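Prophage MuSo2, 43 kDa tail protein (Shewanella oneidensis, PDB 3CDD) is a tail protein of a Mu-like prophage that probably forms part of the trimeric centre of the phage baseplate. Local coordinates at residues Glu284-Gly289 with Leu333-Val338. Sequence-based numbering, arbitrary orientation.
Sequences EYTVTG and LAVISV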
loop_
_atom_site.group_PDB
_atom_site.type_symbol
_atom_site.label_atom_id
_atom_site.label_comp_id
_atom_site.label_asym_id
_atom_site.label_seq_id
_atom_site.Cartn_x
_atom_site.Cartn_y
_atom_site.Cartn_z
ATOM N N GLU A 284 -8.582 11.130 19.561
ATOM C CA GLU A 284 -9.070 12.194 18.679
ATOM C C GLU A 284 -10.458 12.603 19.095
ATOM O O GLU A 284 -11.370 11.761 19.110
ATOM C CB GLU A 284 -9.133 11.708 17.219
ATOM C CG GLU A 284 -7.789 11.542 16.609
ATOM C CD GLU A 284 -7.819 11.134 15.147
ATOM O OE1 GLU A 284 -8.913 10.898 14.563
ATOM O OE2 GLU A 284 -6.707 11.056 14.589
ATOM N N TYR A 285 -10.606 13.897 19.369
ATOM C CA TYR A 285 -11.832 14.490 19.853
ATOM C C TYR A 285 -12.460 15.372 18.792
ATOM O O TYR A 285 -11.844 16.301 18.313
ATOM C CB TYR A 285 -11.556 15.307 21.153
ATOM C CG TYR A 285 -11.253 14.370 22.326
ATOM C CD1 TYR A 285 -9.965 13.875 22.546
ATOM C CD2 TYR A 285 -12.270 13.922 23.141
ATOM C CE1 TYR A 285 -9.700 12.957 23.604
ATOM C CE2 TYR A 285 -12.021 13.035 24.200
ATOM C CZ TYR A 285 -10.747 12.554 24.414
ATOM O OH TYR A 285 -10.546 11.667 25.440
ATOM N N THR A 286 -13.714 15.091 18.476
ATOM C CA THR A 286 -14.482 15.868 17.520
ATOM C C THR A 286 -15.314 16.871 18.316
ATOM O O THR A 286 -16.126 16.482 19.175
ATOM C CB THR A 286 -15.405 14.955 16.729
ATOM O OG1 THR A 286 -14.626 13.948 16.031
ATOM C CG2 THR A 286 -16.265 15.749 15.761
ATOM N N VAL A 287 -15.109 18.162 18.020
ATOM C CA VAL A 287 -15.885 19.240 18.613
ATOM C C VAL A 287 -16.619 20.030 17.512
ATOM O O VAL A 287 -16.251 19.958 16.319
ATOM C CB VAL A 287 -14.984 20.182 19.495
ATOM C CG1 VAL A 287 -14.302 19.363 20.636
ATOM C CG2 VAL A 287 -13.925 20.887 18.664
ATOM N N THR A 288 -17.647 20.774 17.922
ATOM C CA THR A 288 -18.399 21.643 17.043
ATOM C C THR A 288 -17.686 22.997 16.914
ATOM O O THR A 288 -17.276 23.587 17.918
ATOM C CB THR A 288 -19.863 21.826 17.558
ATOM O OG1 THR A 288 -20.603 20.619 17.345
ATOM C CG2 THR A 288 -20.591 22.962 16.818
ATOM N N GLY A 289 -17.538 23.489 15.679
ATOM C CA GLY A 289 -16.907 24.795 15.452
ATOM C C GLY A 289 -15.392 24.699 15.354
ATOM O O GLY A 289 -14.784 23.823 15.913
ATOM N N LEU A 333 -16.692 21.401 11.984
ATOM C CA LEU A 333 -16.187 20.516 13.017
ATOM C C LEU A 333 -14.688 20.700 13.123
ATOM O O LEU A 333 -14.051 21.164 12.196
ATOM C CB LEU A 333 -16.492 19.068 12.645
ATOM C CG LEU A 333 -17.927 18.562 12.594
ATOM C CD1 LEU A 333 -17.893 17.103 12.144
ATOM C CD2 LEU A 333 -18.550 18.682 13.956
ATOM N N ALA A 334 -14.129 20.369 14.272
ATOM C CA ALA A 334 -12.680 20.302 14.415
ATOM C C ALA A 334 -12.356 18.982 15.071
ATOM O O ALA A 334 -12.977 18.584 16.071
ATOM C CB ALA A 334 -12.115 21.493 15.237
ATOM N N VAL A 335 -11.404 18.275 14.495
ATOM C CA VAL A 335 -10.962 17.064 15.114
ATOM C C VAL A 335 -9.596 17.305 15.741
ATOM O O VAL A 335 -8.638 17.579 15.047
ATOM C CB VAL A 335 -10.900 15.903 14.117
ATOM C CG1 VAL A 335 -10.493 14.649 14.843
ATOM C CG2 VAL A 335 -12.262 15.718 13.410
ATOM N N ILE A 336 -9.532 17.175 17.062
ATOM C CA ILE A 336 -8.332 17.501 17.827
ATOM C C ILE A 336 -7.667 16.179 18.235
ATOM O O ILE A 336 -8.267 15.389 18.948
ATOM C CB ILE A 336 -8.715 18.346 19.043
ATOM C CG1 ILE A 336 -9.436 19.624 18.581
ATOM C CG2 ILE A 336 -7.514 18.697 19.922
ATOM C CD1 ILE A 336 -10.645 19.829 19.440
ATOM N N SER A 337 -6.471 15.942 17.695
ATOM C CA SER A 337 -5.621 14.806 18.042
ATOM C C SER A 337 -4.704 15.196 19.207
ATOM O O SER A 337 -3.907 16.139 19.077
ATOM C CB SER A 337 -4.768 14.454 16.832
ATOM O OG SER A 337 -3.967 13.310 17.049
ATOM N N VAL A 338 -4.804 14.501 20.339
ATOM C CA VAL A 338 -4.053 14.886 21.545
ATOM C C VAL A 338 -3.067 13.802 21.957
ATOM O O VAL A 338 -3.324 12.618 21.773
ATOM C CB VAL A 338 -4.969 15.180 22.745
ATOM C CG1 VAL A 338 -5.811 16.436 22.503
ATOM C CG2 VAL A 338 -5.857 13.936 23.071
HETATM O O HOH W 1 -4.724 11.202 16.092
#
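The carbonyl O of Ile336 takes the backbone N-H of Tyr285 at 2.8 Å and also a weaker CA-H...O contact from Glu284. Ile336 N-H in turn donates to Tyr285 O, and Val287 pairs in the same reciprocal way with Ala334; all four bonds are nearly straight. Because both strands are extended, successive side chains point to opposite faces, and paired residues share a face.

On the buried face, the beta-branched Val287 sets CG2 against Ile336 CD1 at 3.5 Å, the two side chains crossing at about a right angle. Ala334 CB packs 3.9 Å from Val287 CG2, adding a small methyl to this apolar patch. The Tyr285 ring receives Val338 CG2 at its edge, 4.0 Å from CE1, while its OH is hydrogen-bonded to Asp309 OD2, so an apolar ring with a polar end suits this buried place; Trp299 covers Val287 and Ile336.

The other face is at least partly open to solvent. Thr286, beta-branched as suits a strand, offers its CG2 methyl to Leu333 CD2 at 4.1 Å, and its OG1 (chi1 -59°) lies against Val335 CG2. The long Glu284 packs its methylenes on Val335 CG1 while OE1 reaches Arg202 in a salt bridge.

Strand 281-288 pairs antiparallel with 331-339 on one edge and with 200-206 on the other, one face largely apolar, consistent with the barrel-like beta domains of Mu GpP baseplate proteins.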